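Local atomic coordinates of lactococcus lactis MG1363 DpsA (Lactococcus lactis, PDB entry 1ZS3), a protein that binds DNA with the help of an N-terminal helix and, as a dodecameric Dps protein, probably protects DNA during oxidative stress. Residues A[31-36]-A[126-131]; A[36-41]-A[66-71]; A[42-47]-A[119-124]; A[72-77]-A[148-153]. All coordinates share one frame; numbering follows the deposited sequence.

Interaction 1. Residues A[31-36]-A[126-131]; sequences LGHVLS and NMFITR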
loop_
_atom_site.group_PDB
_atom_site.type_symbol
_atom_site.label_atom_id
_atom_site.label_comp_id
_atom_site.label_asym_id
_atom_site.label_seq_id
_atom_site.Cartn_x
_atom_site.Cartn_y
_atom_site.Cartn_z
ATOM N N LEU A 31 24.093 31.317 2.202
ATOM C CA LEU A 31 23.643 29.937 2.120
ATOM C C LEU A 31 24.742 28.964 1.761
ATOM O O LEU A 31 24.538 27.750 1.862
ATOM C CB LEU A 31 22.515 29.784 1.105
ATOM C CG LEU A 31 21.170 30.352 1.539
ATOM C CD1 LEU A 31 20.212 30.473 0.361
ATOM C CD2 LEU A 31 20.580 29.509 2.654
ATOM N N GLY A 32 25.882 29.496 1.304
ATOM C CA GLY A 32 27.087 28.725 1.050
ATOM C C GLY A 32 27.688 28.216 2.323
ATOM O O GLY A 32 28.322 27.157 2.321
ATOM N N HIS A 33 27.496 28.982 3.385
ATOM C CA HIS A 33 27.870 28.568 4.698
ATOM C C HIS A 33 26.850 27.552 5.268
ATOM O O HIS A 33 27.192 26.646 6.053
ATOM C CB HIS A 33 27.890 29.786 5.575
ATOM C CG HIS A 33 29.055 30.735 5.360
ATOM N ND1 HIS A 33 30.434 30.323 5.276
ATOM C CD2 HIS A 33 29.067 32.094 5.356
ATOM C CE1 HIS A 33 31.193 31.401 5.140
ATOM N NE2 HIS A 33 30.415 32.479 5.248
ATOM N N VAL A 34 25.570 27.729 4.909
ATOM C CA VAL A 34 24.528 26.906 5.472
ATOM C C VAL A 34 24.692 25.554 4.860
ATOM O O VAL A 34 24.783 24.578 5.590
ATOM C CB VAL A 34 23.139 27.442 5.171
ATOM C CG1 VAL A 34 22.113 26.413 5.520
ATOM C CG2 VAL A 34 22.925 28.708 5.955
ATOM N N LEU A 35 24.833 25.534 3.534
ATOM C CA LEU A 35 24.992 24.296 2.787
ATOM C C LEU A 35 26.244 23.539 3.106
ATOM O O LEU A 35 26.290 22.305 2.965
ATOM C CB LEU A 35 25.065 24.585 1.288
ATOM C CG LEU A 35 23.779 25.079 0.661
ATOM C CD1 LEU A 35 24.090 25.541 -0.732
ATOM C CD2 LEU A 35 22.755 23.938 0.645
ATOM N N SER A 36 27.280 24.276 3.487
ATOM C CA SER A 36 28.573 23.622 3.726
ATOM C C SER A 36 28.459 22.995 5.096
ATOM O O SER A 36 28.880 21.846 5.282
ATOM C CB SER A 36 29.787 24.544 3.598
ATOM O OG SER A 36 30.143 24.770 2.235
ATOM N N ASN A 126 22.196 27.717 13.195
ATOM C CA ASN A 126 21.046 28.663 13.207
ATOM C C ASN A 126 21.414 30.128 13.053
ATOM O O ASN A 126 20.618 30.875 12.525
ATOM C CB ASN A 126 20.139 28.498 14.439
ATOM C CG ASN A 126 19.072 27.386 14.241
ATOM O OD1 ASN A 126 18.917 26.825 13.146
ATOM N ND2 ASN A 126 18.352 27.067 15.305
ATOM N N MET A 127 22.591 30.536 13.530
ATOM C CA MET A 127 23.062 31.931 13.358
ATOM C C MET A 127 23.111 32.318 11.886
ATOM O O MET A 127 22.777 33.450 11.556
ATOM C CB MET A 127 24.473 32.133 13.956
ATOM C CG MET A 127 24.565 32.196 15.502
ATOM S SD MET A 127 26.224 31.633 16.075
ATOM C CE MET A 127 25.810 30.468 17.589
ATOM N N PHE A 128 23.498 31.376 11.026
ATOM C CA PHE A 128 23.627 31.587 9.594
ATOM C C PHE A 128 22.322 31.427 8.798
ATOM O O PHE A 128 22.166 32.058 7.749
ATOM C CB PHE A 128 24.660 30.611 9.044
ATOM C CG PHE A 128 26.045 30.820 9.571
ATOM C CD1 PHE A 128 26.377 30.474 10.876
ATOM C CD2 PHE A 128 27.031 31.385 8.759
ATOM C CE1 PHE A 128 27.659 30.671 11.356
ATOM C CE2 PHE A 128 28.306 31.576 9.245
ATOM C CZ PHE A 128 28.624 31.214 10.543
ATOM N N ILE A 129 21.448 30.517 9.253
ATOM C CA ILE A 129 20.179 30.229 8.585
ATOM C C ILE A 129 19.290 31.432 8.778
ATOM O O ILE A 129 18.709 31.912 7.828
ATOM C CB ILE A 129 19.597 28.911 9.178
ATOM C CG1 ILE A 129 20.307 27.704 8.544
ATOM C CG2 ILE A 129 18.140 28.823 8.998
ATOM C CD1 ILE A 129 20.267 26.399 9.364
ATOM N N THR A 130 19.204 31.862 10.031
ATOM C CA THR A 130 18.494 33.074 10.433
ATOM C C THR A 130 18.736 34.228 9.464
ATOM O O THR A 130 17.791 34.859 8.991
ATOM C CB THR A 130 18.878 33.425 11.880
ATOM O OG1 THR A 130 17.964 32.770 12.776
ATOM C CG2 THR A 130 18.713 34.886 12.203
ATOM N N ARG A 131 20.002 34.467 9.172
ATOM C CA ARG A 131 20.421 35.541 8.301
ATOM C C ARG A 131 19.989 35.259 6.876
ATOM O O ARG A 131 19.526 36.153 6.189
ATOM C CB ARG A 131 21.948 35.748 8.390
ATOM C CG ARG A 131 22.396 36.414 9.700
ATOM C CD ARG A 131 23.855 36.933 9.706
ATOM N NE ARG A 131 24.731 36.075 10.526
ATOM C CZ ARG A 131 26.067 36.188 10.603
ATOM N NH1 ARG A 131 26.747 35.351 11.396
ATOM N NH2 ARG A 131 26.715 37.115 9.885
#

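Interaction 2. Residues A[36-41]-A[66-71]; sequences SNLFIE and QREVEY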
loop_
_atom_site.group_PDB
_atom_site.type_symbol
_atom_site.label_atom_id
_atom_site.label_comp_id
_atom_site.label_asym_id
_atom_site.label_seq_id
_atom_site.Cartn_x
_atom_site.Cartn_y
_atom_site.Cartn_z
ATOM N N SER A 36 27.280 24.276 3.487
ATOM C CA SER A 36 28.573 23.622 3.726
ATOM C C SER A 36 28.459 22.995 5.096
ATOM O O SER A 36 28.880 21.846 5.282
ATOM C CB SER A 36 29.787 24.544 3.598
ATOM O OG SER A 36 30.143 24.770 2.235
ATOM N N ASN A 37 27.903 23.761 6.033
ATOM C CA ASN A 37 27.555 23.241 7.339
ATOM C C ASN A 37 26.705 21.968 7.250
ATOM O O ASN A 37 26.941 21.016 7.988
ATOM C CB ASN A 37 26.848 24.309 8.194
ATOM C CG ASN A 37 27.816 25.385 8.714
ATOM O OD1 ASN A 37 29.018 25.293 8.504
ATOM N ND2 ASN A 37 27.278 26.424 9.360
ATOM N N LEU A 38 25.729 21.933 6.342
ATOM C CA LEU A 38 24.856 20.785 6.173
ATOM C C LEU A 38 25.684 19.553 5.895
ATOM O O LEU A 38 25.458 18.520 6.504
ATOM C CB LEU A 38 23.843 21.000 5.057
ATOM C CG LEU A 38 22.694 21.926 5.433
ATOM C CD1 LEU A 38 21.901 22.176 4.191
ATOM C CD2 LEU A 38 21.836 21.346 6.569
ATOM N N PHE A 39 26.629 19.664 4.968
ATOM C CA PHE A 39 27.373 18.499 4.532
ATOM C C PHE A 39 28.387 18.048 5.533
ATOM O O PHE A 39 28.652 16.843 5.623
ATOM C CB PHE A 39 28.022 18.718 3.182
ATOM C CG PHE A 39 27.906 17.537 2.309
ATOM C CD1 PHE A 39 26.955 17.475 1.317
ATOM C CD2 PHE A 39 28.692 16.448 2.538
ATOM C CE1 PHE A 39 26.844 16.369 0.532
ATOM C CE2 PHE A 39 28.576 15.317 1.759
ATOM C CZ PHE A 39 27.654 15.284 0.750
ATOM N N ILE A 40 28.951 18.963 6.322
ATOM C CA ILE A 40 29.972 18.535 7.259
ATOM C C ILE A 40 29.270 17.911 8.439
ATOM O O ILE A 40 29.749 16.916 8.940
ATOM C CB ILE A 40 30.976 19.723 7.617
ATOM C CG1 ILE A 40 32.313 19.482 6.935
ATOM C CG2 ILE A 40 31.227 19.840 9.089
ATOM C CD1 ILE A 40 32.214 19.408 5.447
ATOM N N GLU A 41 28.150 18.479 8.880
ATOM C CA GLU A 41 27.275 17.801 9.840
ATOM C C GLU A 41 26.898 16.410 9.349
ATOM O O GLU A 41 26.984 15.489 10.103
ATOM C CB GLU A 41 26.004 18.588 10.075
ATOM C CG GLU A 41 25.432 18.297 11.433
ATOM C CD GLU A 41 26.099 19.068 12.538
ATOM O OE1 GLU A 41 26.776 18.429 13.371
ATOM O OE2 GLU A 41 25.941 20.308 12.561
ATOM N N GLN A 66 20.394 11.750 6.892
ATOM C CA GLN A 66 19.635 11.712 5.643
ATOM C C GLN A 66 18.819 12.973 5.403
ATOM O O GLN A 66 18.603 13.366 4.249
ATOM C CB GLN A 66 18.728 10.452 5.587
ATOM C CG GLN A 66 18.753 9.841 4.174
ATOM C CD GLN A 66 17.337 9.590 3.550
ATOM O OE1 GLN A 66 17.120 9.888 2.350
ATOM N NE2 GLN A 66 16.420 9.028 4.375
ATOM N N ARG A 67 18.398 13.621 6.490
ATOM C CA ARG A 67 17.625 14.824 6.372
ATOM C C ARG A 67 18.517 15.995 5.977
ATOM O O ARG A 67 18.063 16.918 5.284
ATOM C CB ARG A 67 16.890 15.155 7.683
ATOM C CG ARG A 67 15.904 14.094 8.194
ATOM C CD ARG A 67 14.610 13.923 7.398
ATOM N NE ARG A 67 13.619 14.852 7.928
ATOM C CZ ARG A 67 13.158 15.942 7.301
ATOM N NH1 ARG A 67 12.267 16.727 7.922
ATOM N NH2 ARG A 67 13.551 16.243 6.063
ATOM N N GLU A 68 19.759 15.988 6.451
ATOM C CA GLU A 68 20.692 17.080 6.150
ATOM C C GLU A 68 21.075 17.015 4.670
ATOM O O GLU A 68 21.165 18.043 4.029
ATOM C CB GLU A 68 21.901 17.041 7.088
ATOM C CG GLU A 68 21.577 17.289 8.580
ATOM C CD GLU A 68 21.586 18.741 9.037
ATOM O OE1 GLU A 68 22.668 19.237 9.396
ATOM O OE2 GLU A 68 20.515 19.387 9.092
ATOM N N VAL A 69 21.232 15.833 4.107
ATOM C CA VAL A 69 21.441 15.681 2.677
ATOM C C VAL A 69 20.189 16.042 1.875
ATOM O O VAL A 69 20.289 16.490 0.745
ATOM C CB VAL A 69 21.805 14.236 2.374
ATOM C CG1 VAL A 69 21.842 13.944 0.850
ATOM C CG2 VAL A 69 23.121 13.874 3.034
ATOM N N GLU A 70 19.031 15.771 2.446
ATOM C CA GLU A 70 17.764 16.074 1.835
ATOM C C GLU A 70 17.579 17.574 1.673
ATOM O O GLU A 70 17.031 18.033 0.667
ATOM C CB GLU A 70 16.632 15.524 2.678
ATOM C CG GLU A 70 15.889 14.323 2.092
ATOM C CD GLU A 70 14.884 13.721 3.093
ATOM O OE1 GLU A 70 13.875 14.407 3.457
ATOM O OE2 GLU A 70 15.110 12.572 3.530
ATOM N N TYR A 71 17.985 18.319 2.691
ATOM C CA TYR A 71 17.917 19.760 2.684
ATOM C C TYR A 71 19.031 20.308 1.785
ATOM O O TYR A 71 18.871 21.364 1.184
ATOM C CB TYR A 71 18.019 20.323 4.120
ATOM C CG TYR A 71 16.697 20.304 4.834
ATOM C CD1 TYR A 71 15.632 20.997 4.324
ATOM C CD2 TYR A 71 16.507 19.564 5.998
ATOM C CE1 TYR A 71 14.428 20.976 4.935
ATOM C CE2 TYR A 71 15.281 19.539 6.623
ATOM C CZ TYR A 71 14.242 20.241 6.066
ATOM O OH TYR A 71 12.984 20.263 6.616
#

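Interaction 3. Residues A[42-47]-A[119-124]; sequences NIRLTQ and IVDFQA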
loop_
_atom_site.group_PDB
_atom_site.type_symbol
_atom_site.label_atom_id
_atom_site.label_comp_id
_atom_site.label_asym_id
_atom_site.label_seq_id
_atom_site.Cartn_x
_atom_site.Cartn_y
_atom_site.Cartn_z
ATOM N N ASN A 42 26.499 16.254 8.103
ATOM C CA ASN A 42 26.224 14.948 7.540
ATOM C C ASN A 42 27.287 13.912 7.879
ATOM O O ASN A 42 26.982 12.773 8.255
ATOM C CB ASN A 42 26.030 15.051 6.016
ATOM C CG ASN A 42 25.798 13.717 5.364
ATOM O OD1 ASN A 42 26.405 13.402 4.355
ATOM N ND2 ASN A 42 24.897 12.943 5.931
ATOM N N ILE A 43 28.537 14.303 7.732
ATOM C CA ILE A 43 29.668 13.398 7.958
ATOM C C ILE A 43 29.805 13.138 9.450
ATOM O O ILE A 43 30.044 12.026 9.899
ATOM C CB ILE A 43 30.979 13.992 7.379
ATOM C CG1 ILE A 43 30.723 14.550 5.968
ATOM C CG2 ILE A 43 32.101 12.961 7.461
ATOM C CD1 ILE A 43 31.544 13.935 4.861
ATOM N N ARG A 44 29.615 14.172 10.226
ATOM C CA ARG A 44 29.700 14.081 11.666
ATOM C C ARG A 44 28.634 13.177 12.232
ATOM O O ARG A 44 28.885 12.468 13.203
ATOM C CB ARG A 44 29.587 15.495 12.273
ATOM C CG ARG A 44 30.921 16.226 12.485
ATOM C CD ARG A 44 31.439 16.091 13.901
ATOM N NE ARG A 44 30.633 16.905 14.821
ATOM C CZ ARG A 44 30.314 16.566 16.072
ATOM N NH1 ARG A 44 30.707 15.414 16.630
ATOM N NH2 ARG A 44 29.573 17.415 16.763
ATOM N N LEU A 45 27.446 13.203 11.620
ATOM C CA LEU A 45 26.277 12.436 12.037
ATOM C C LEU A 45 26.385 11.081 11.459
ATOM O O LEU A 45 25.933 10.138 12.072
ATOM C CB LEU A 45 24.975 13.082 11.539
ATOM C CG LEU A 45 24.571 14.355 12.305
ATOM C CD1 LEU A 45 23.629 15.209 11.525
ATOM C CD2 LEU A 45 23.970 14.006 13.686
ATOM N N THR A 46 26.958 10.953 10.256
ATOM C CA THR A 46 27.371 9.672 9.738
ATOM C C THR A 46 28.384 8.970 10.644
ATOM O O THR A 46 28.274 7.760 10.890
ATOM C CB THR A 46 27.988 9.840 8.373
ATOM O OG1 THR A 46 26.998 10.309 7.446
ATOM C CG2 THR A 46 28.413 8.511 7.801
ATOM N N GLN A 47 29.385 9.695 11.146
ATOM C CA GLN A 47 30.336 9.103 12.093
ATOM C C GLN A 47 29.623 8.637 13.363
ATOM O O GLN A 47 29.797 7.488 13.778
ATOM C CB GLN A 47 31.430 10.120 12.455
ATOM C CG GLN A 47 32.264 9.741 13.714
ATOM C CD GLN A 47 33.385 10.715 13.998
ATOM O OE1 GLN A 47 33.151 11.770 14.598
ATOM N NE2 GLN A 47 34.598 10.369 13.570
ATOM N N ILE A 119 24.095 19.418 19.776
ATOM C CA ILE A 119 23.149 20.471 20.192
ATOM C C ILE A 119 23.805 21.781 19.885
ATOM O O ILE A 119 23.166 22.686 19.367
ATOM C CB ILE A 119 22.798 20.408 21.696
ATOM C CG1 ILE A 119 21.930 19.177 21.964
ATOM C CG2 ILE A 119 22.064 21.666 22.140
ATOM C CD1 ILE A 119 21.884 18.772 23.383
ATOM N N VAL A 120 25.092 21.845 20.203
ATOM C CA VAL A 120 25.951 23.031 19.978
ATOM C C VAL A 120 26.146 23.277 18.489
ATOM O O VAL A 120 25.818 24.344 18.001
ATOM C CB VAL A 120 27.351 22.869 20.712
ATOM C CG1 VAL A 120 28.358 23.885 20.244
ATOM C CG2 VAL A 120 27.145 22.970 22.238
ATOM N N ASP A 121 26.665 22.290 17.763
ATOM C CA ASP A 121 26.647 22.298 16.309
ATOM C C ASP A 121 25.375 22.946 15.703
ATOM O O ASP A 121 25.485 23.831 14.856
ATOM C CB ASP A 121 26.760 20.855 15.802
ATOM C CG ASP A 121 28.162 20.459 15.464
ATOM O OD1 ASP A 121 28.406 19.590 14.600
ATOM O OD2 ASP A 121 29.113 20.972 16.037
ATOM N N PHE A 122 24.180 22.493 16.111
ATOM C CA PHE A 122 22.909 22.905 15.476
ATOM C C PHE A 122 22.516 24.297 15.884
ATOM O O PHE A 122 21.888 24.994 15.120
ATOM C CB PHE A 122 21.784 21.907 15.768
ATOM C CG PHE A 122 21.729 20.779 14.797
ATOM C CD1 PHE A 122 22.439 19.620 15.014
ATOM C CD2 PHE A 122 20.982 20.875 13.660
ATOM C CE1 PHE A 122 22.415 18.591 14.110
ATOM C CE2 PHE A 122 20.956 19.828 12.745
ATOM C CZ PHE A 122 21.682 18.693 12.979
ATOM N N GLN A 123 22.877 24.706 17.093
ATOM C CA GLN A 123 22.610 26.058 17.586
ATOM C C GLN A 123 23.447 26.957 16.728
ATOM O O GLN A 123 23.048 28.057 16.420
ATOM C CB GLN A 123 23.051 26.212 19.046
ATOM C CG GLN A 123 21.972 26.648 20.063
ATOM C CD GLN A 123 22.237 26.191 21.526
ATOM O OE1 GLN A 123 21.551 26.656 22.458
ATOM N NE2 GLN A 123 23.195 25.284 21.716
ATOM N N ALA A 124 24.610 26.435 16.317
ATOM C CA ALA A 124 25.566 27.209 15.498
ATOM C C ALA A 124 25.084 27.312 14.093
ATOM O O ALA A 124 25.202 28.373 13.503
ATOM C CB ALA A 124 26.985 26.621 15.542
#

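Interaction 4. Residues A[72-77]-A[148-153]; sequences FFKISD and VVELYG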
loop_
_atom_site.group_PDB
_atom_site.type_symbol
_atom_site.label_atom_id
_atom_site.label_comp_id
_atom_site.label_asym_id
_atom_site.label_seq_id
_atom_site.Cartn_x
_atom_site.Cartn_y
_atom_site.Cartn_z
ATOM N N PHE A 72 20.166 19.590 1.701
ATOM C CA PHE A 72 21.238 19.979 0.818
ATOM C C PHE A 72 20.674 20.079 -0.588
ATOM O O PHE A 72 20.784 21.135 -1.233
ATOM C CB PHE A 72 22.429 19.013 0.881
ATOM C CG PHE A 72 23.619 19.512 0.158
ATOM C CD1 PHE A 72 23.823 19.177 -1.178
ATOM C CD2 PHE A 72 24.485 20.408 0.762
ATOM C CE1 PHE A 72 24.942 19.656 -1.891
ATOM C CE2 PHE A 72 25.611 20.904 0.064
ATOM C CZ PHE A 72 25.840 20.524 -1.263
ATOM N N PHE A 73 20.042 19.010 -1.090
ATOM C CA PHE A 73 19.490 18.997 -2.453
ATOM C C PHE A 73 18.293 19.958 -2.597
ATOM O O PHE A 73 18.074 20.535 -3.649
ATOM C CB PHE A 73 19.048 17.590 -2.874
ATOM C CG PHE A 73 20.186 16.655 -3.212
ATOM C CD1 PHE A 73 20.537 15.622 -2.336
ATOM C CD2 PHE A 73 20.905 16.800 -4.391
ATOM C CE1 PHE A 73 21.572 14.772 -2.636
ATOM C CE2 PHE A 73 21.982 15.949 -4.687
ATOM C CZ PHE A 73 22.305 14.929 -3.809
ATOM N N LYS A 74 17.542 20.165 -1.527
ATOM C CA LYS A 74 16.299 20.886 -1.673
ATOM C C LYS A 74 16.616 22.376 -1.878
ATOM O O LYS A 74 16.015 23.042 -2.720
ATOM C CB LYS A 74 15.370 20.639 -0.484
ATOM C CG LYS A 74 13.952 21.088 -0.701
ATOM C CD LYS A 74 13.298 21.612 0.607
ATOM C CE LYS A 74 11.777 21.236 0.707
ATOM N NZ LYS A 74 10.997 22.234 1.539
ATOM N N ILE A 75 17.534 22.877 -1.061
ATOM C CA ILE A 75 17.947 24.264 -1.065
ATOM C C ILE A 75 18.841 24.633 -2.244
ATOM O O ILE A 75 18.753 25.751 -2.761
ATOM C CB ILE A 75 18.586 24.591 0.275
ATOM C CG1 ILE A 75 17.567 24.301 1.385
ATOM C CG2 ILE A 75 18.956 26.078 0.369
ATOM C CD1 ILE A 75 18.026 24.754 2.686
ATOM N N SER A 76 19.671 23.681 -2.656
ATOM C CA SER A 76 20.524 23.824 -3.788
ATOM C C SER A 76 19.635 24.046 -4.943
ATOM O O SER A 76 19.851 24.956 -5.725
ATOM C CB SER A 76 21.435 22.619 -4.012
ATOM O OG SER A 76 22.414 22.562 -2.987
ATOM N N ASP A 77 18.641 23.184 -5.070
ATOM C CA ASP A 77 17.682 23.272 -6.175
ATOM C C ASP A 77 16.964 24.574 -6.124
ATOM O O ASP A 77 16.696 25.141 -7.183
ATOM C CB ASP A 77 16.665 22.150 -6.127
ATOM C CG ASP A 77 17.181 20.920 -6.736
ATOM O OD1 ASP A 77 16.733 19.822 -6.404
ATOM O OD2 ASP A 77 18.074 20.940 -7.581
ATOM N N VAL A 148 14.071 27.705 3.495
ATOM C CA VAL A 148 15.048 27.944 4.539
ATOM C C VAL A 148 14.359 28.087 5.892
ATOM O O VAL A 148 14.957 27.806 6.920
ATOM C CB VAL A 148 15.900 29.188 4.212
ATOM C CG1 VAL A 148 16.703 29.659 5.410
ATOM C CG2 VAL A 148 16.840 28.894 3.115
ATOM N N VAL A 149 13.088 28.477 5.883
ATOM C CA VAL A 149 12.316 28.523 7.105
ATOM C C VAL A 149 12.077 27.089 7.575
ATOM O O VAL A 149 12.124 26.767 8.763
ATOM C CB VAL A 149 10.987 29.291 6.917
ATOM C CG1 VAL A 149 10.053 29.062 8.099
ATOM C CG2 VAL A 149 11.232 30.798 6.717
ATOM N N GLU A 150 11.832 26.197 6.642
ATOM C CA GLU A 150 11.586 24.836 7.002
ATOM C C GLU A 150 12.792 24.366 7.783
ATOM O O GLU A 150 12.634 23.830 8.861
ATOM C CB GLU A 150 11.364 24.003 5.764
ATOM C CG GLU A 150 9.903 23.639 5.495
ATOM C CD GLU A 150 9.785 22.792 4.238
ATOM O OE1 GLU A 150 10.268 21.611 4.243
ATOM O OE2 GLU A 150 9.282 23.354 3.232
ATOM N N LEU A 151 13.990 24.600 7.243
ATOM C CA LEU A 151 15.244 24.140 7.838
ATOM C C LEU A 151 15.475 24.705 9.243
ATOM O O LEU A 151 15.879 23.970 10.158
ATOM C CB LEU A 151 16.386 24.541 6.919
ATOM C CG LEU A 151 17.797 24.207 7.366
ATOM C CD1 LEU A 151 17.922 22.766 7.801
ATOM C CD2 LEU A 151 18.766 24.487 6.240
ATOM N N TYR A 152 15.225 25.996 9.406
ATOM C CA TYR A 152 15.293 26.627 10.685
ATOM C C TYR A 152 14.472 25.884 11.720
ATOM O O TYR A 152 14.966 25.611 12.807
ATOM C CB TYR A 152 14.782 28.041 10.539
ATOM C CG TYR A 152 14.675 28.760 11.839
ATOM C CD1 TYR A 152 13.435 29.198 12.300
ATOM C CD2 TYR A 152 15.795 28.950 12.637
ATOM C CE1 TYR A 152 13.328 29.837 13.510
ATOM C CE2 TYR A 152 15.694 29.570 13.859
ATOM C CZ TYR A 152 14.444 30.009 14.279
ATOM O OH TYR A 152 14.281 30.615 15.453
ATOM N N GLY A 153 13.223 25.541 11.391
ATOM C CA GLY A 153 12.324 24.886 12.325
ATOM C C GLY A 153 12.730 23.435 12.573
ATOM O O GLY A 153 12.583 22.957 13.676
#

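Interaction 1. Residues A[31-36]-A[126-131]
H33 and F128 meet as an offset edge-to-face (T-shaped) pair: the edge of the phenyl ring is directed at the imidazole face, with centroids 5.5 Å apart and planes at 73°. The contacting side of the phenyl ring is the one carrying CD2 and CE2. F128 CD2 lies 3.7 Å from H33 CB, and F128 CE2 lies 4.0 Å from H33 CD2, which puts the phenyl against the root of the imidazole as well as its ring. The imidazole is also fixed at its polar side, where ND1 is hydrogen-bonded to the carbonyl oxygen of Y96.

Beside this pair, V34 sets both methyls against one atom. Its CG1 is anti to the backbone N (chi1 168°), a rotation that brings CG1 and CG2 each to 3.8 Å from I129 CG1, with the two side chains crossing at about a right angle. V34 CG2 additionally packs at 4.0 Å from F128 CB.

The helix axes approach to 8.9 Å and run roughly antiparallel, at 139°. Next to this pair, L31 reaches L144 and V148 of helix 142-165, L35 packs on F72 and S76 of helix 55-81, and K98 touches both H33 and F128.

Interaction 2. Residues A[36-41]-A[66-71]
L38 and E68 form the tight centre of this contact, and their CA atoms are the nearest pair across it, 5.6 Å apart. The carboxylate of E68 is laid against hydrocarbon: its OE2 is 3.5 Å from L38 CD2, while its OE1 is 3.5 Å from E41 CB. A first torsion with CG anti to the carbonyl carbon, followed by a bend at chi2 (-88°), folds the acid back across the gap and lets its two oxygens serve two different neighbours. E68 OE1 is hydrogen-bonded by NE2 of Q125, from helix 111-138, which also bonds E41 OE2. The two carboxylates therefore share one amide nitrogen, with their planes 46° apart. Were position 68 an alanine, Q125 NE2 would be likely to lose one of its acceptors, and a gap would probably open beside L38 CD2 and E41 CB.

A looser but still buried part follows, where L38 CD1 stands 4.3 Å from Y71 CB. Packing thins at F39 and the partly exposed V69, whose side chains do not touch across the contact; here F39 packs on I43 of a neighbouring subunit.

The axes approach to 8.8 Å and run nearly antiparallel, at 154°. Two consecutive helices turned back on each other, with two acids facing inward, are consistent with the first helical hairpin of a ferritin-like four-helix bundle, the fold of the Dps family.

Interaction 3. Residues A[42-47]-A[119-124]
R44 and D121 come toward each other from opposite directions, each side chain reaching across a wide gap between backbones: their CA atoms, the nearest pair here, are still 9.9 Å apart. The guanidinium presents its edge. D121 CG lies in its plane, yet the carboxylate is turned almost perpendicular to it, the two planes being 84° apart, so the familiar coplanar two-oxygen pairing is absent. One oxygen faces two nitrogens instead: R44 NH2 is 3.3 Å from D121 OD1 and R44 NE is 3.5 Å from D121 OD1. Both bonds are weak; the N-H of NH2 points at OD1 with an angle of 154°. OD1 also sits improbably close to an oxygen of E41 in this model, so the details of the salt bridge are doubtful.

The bend of R44 at chi2 (-97°) and again at chi3 swings its guanidinium alongside helix 111-138, where NH2 is also hydrogen-bonded to S117 OG and F118 adds a cation-pi contact.

Next to this pair along both helices, L45 meets F122 through one methyl. L45 CD1 approaches F122 CZ at 4.2 Å, at the ring edge and near its plane, rather than over a face.

Chemically, a buried arginine shared among an acid, a hydroxyl and an aromatic ring may help balance the charge of D121, subject to the doubt about OD1, while the L45-F122 contact is apolar although the ring also borders E68.

Interaction 4. Residues A[72-77]-A[148-153]
I75 has the most surface buried here, and its CD1 does the touching. That methyl lies 3.6 Å from L151 CD2 and 4.3 Å from V148 CG2, so it faces two residues about one helical turn apart. CG1 is anti to the carbonyl carbon (chi1 -58°), and an extended chi2 carries CD1 out toward helix 142-165; the I75 and L151 side chains cross at about a right angle.

K74 and E150 account for most of the remaining buried surface and join at the exposed border. K74 NZ sits 2.7 Å from E150 OE2 and 2.9 Å from E150 OE1, a salt bridge in which the ammonium group faces both carboxylate oxygens. The lysine, bent at chi2 and chi3, spans the gap and crosses the glutamate at about a right angle. With a methionine replacing K74, the E150 carboxylate would probably lose its countercharge and the helices this polar tie.

The axes stay 11.0 Å apart and run nearly antiparallel, at 152°. L151 also packs on V34 and I129, closing the core from two further helices. Helices 55-81 and 142-165 thus pair through an apolar interface with a salt bridge on its exposed edge, as befits two members of the helical bundle that builds each Dps subunit.

Overall arrangement
Interactions 1, 2 and 4 join roughly antiparallel helices of one bundle. Interactions 1, 2 and 3 use successive parts of helix 27-51, with interactions 1 and 3 both pairing it with helix 111-138, while interactions 2 and 4 share helix 55-81. Chemistry changes along the bundle. Interaction 1 is aromatic and aliphatic, and it touches interaction 4 through L31 on V148. Interactions 2 and 3, with centres about 9 Å apart, hold buried acids and an arginine in the interior, with the amide of Q125 beside them, and are linked by E68 against F122. Interaction 4 alone brings an exposed residue into its contact, E150. Interactions 3 and 4 lie on opposite sides of the chain's centre, yet both touch the same neighbouring subunit.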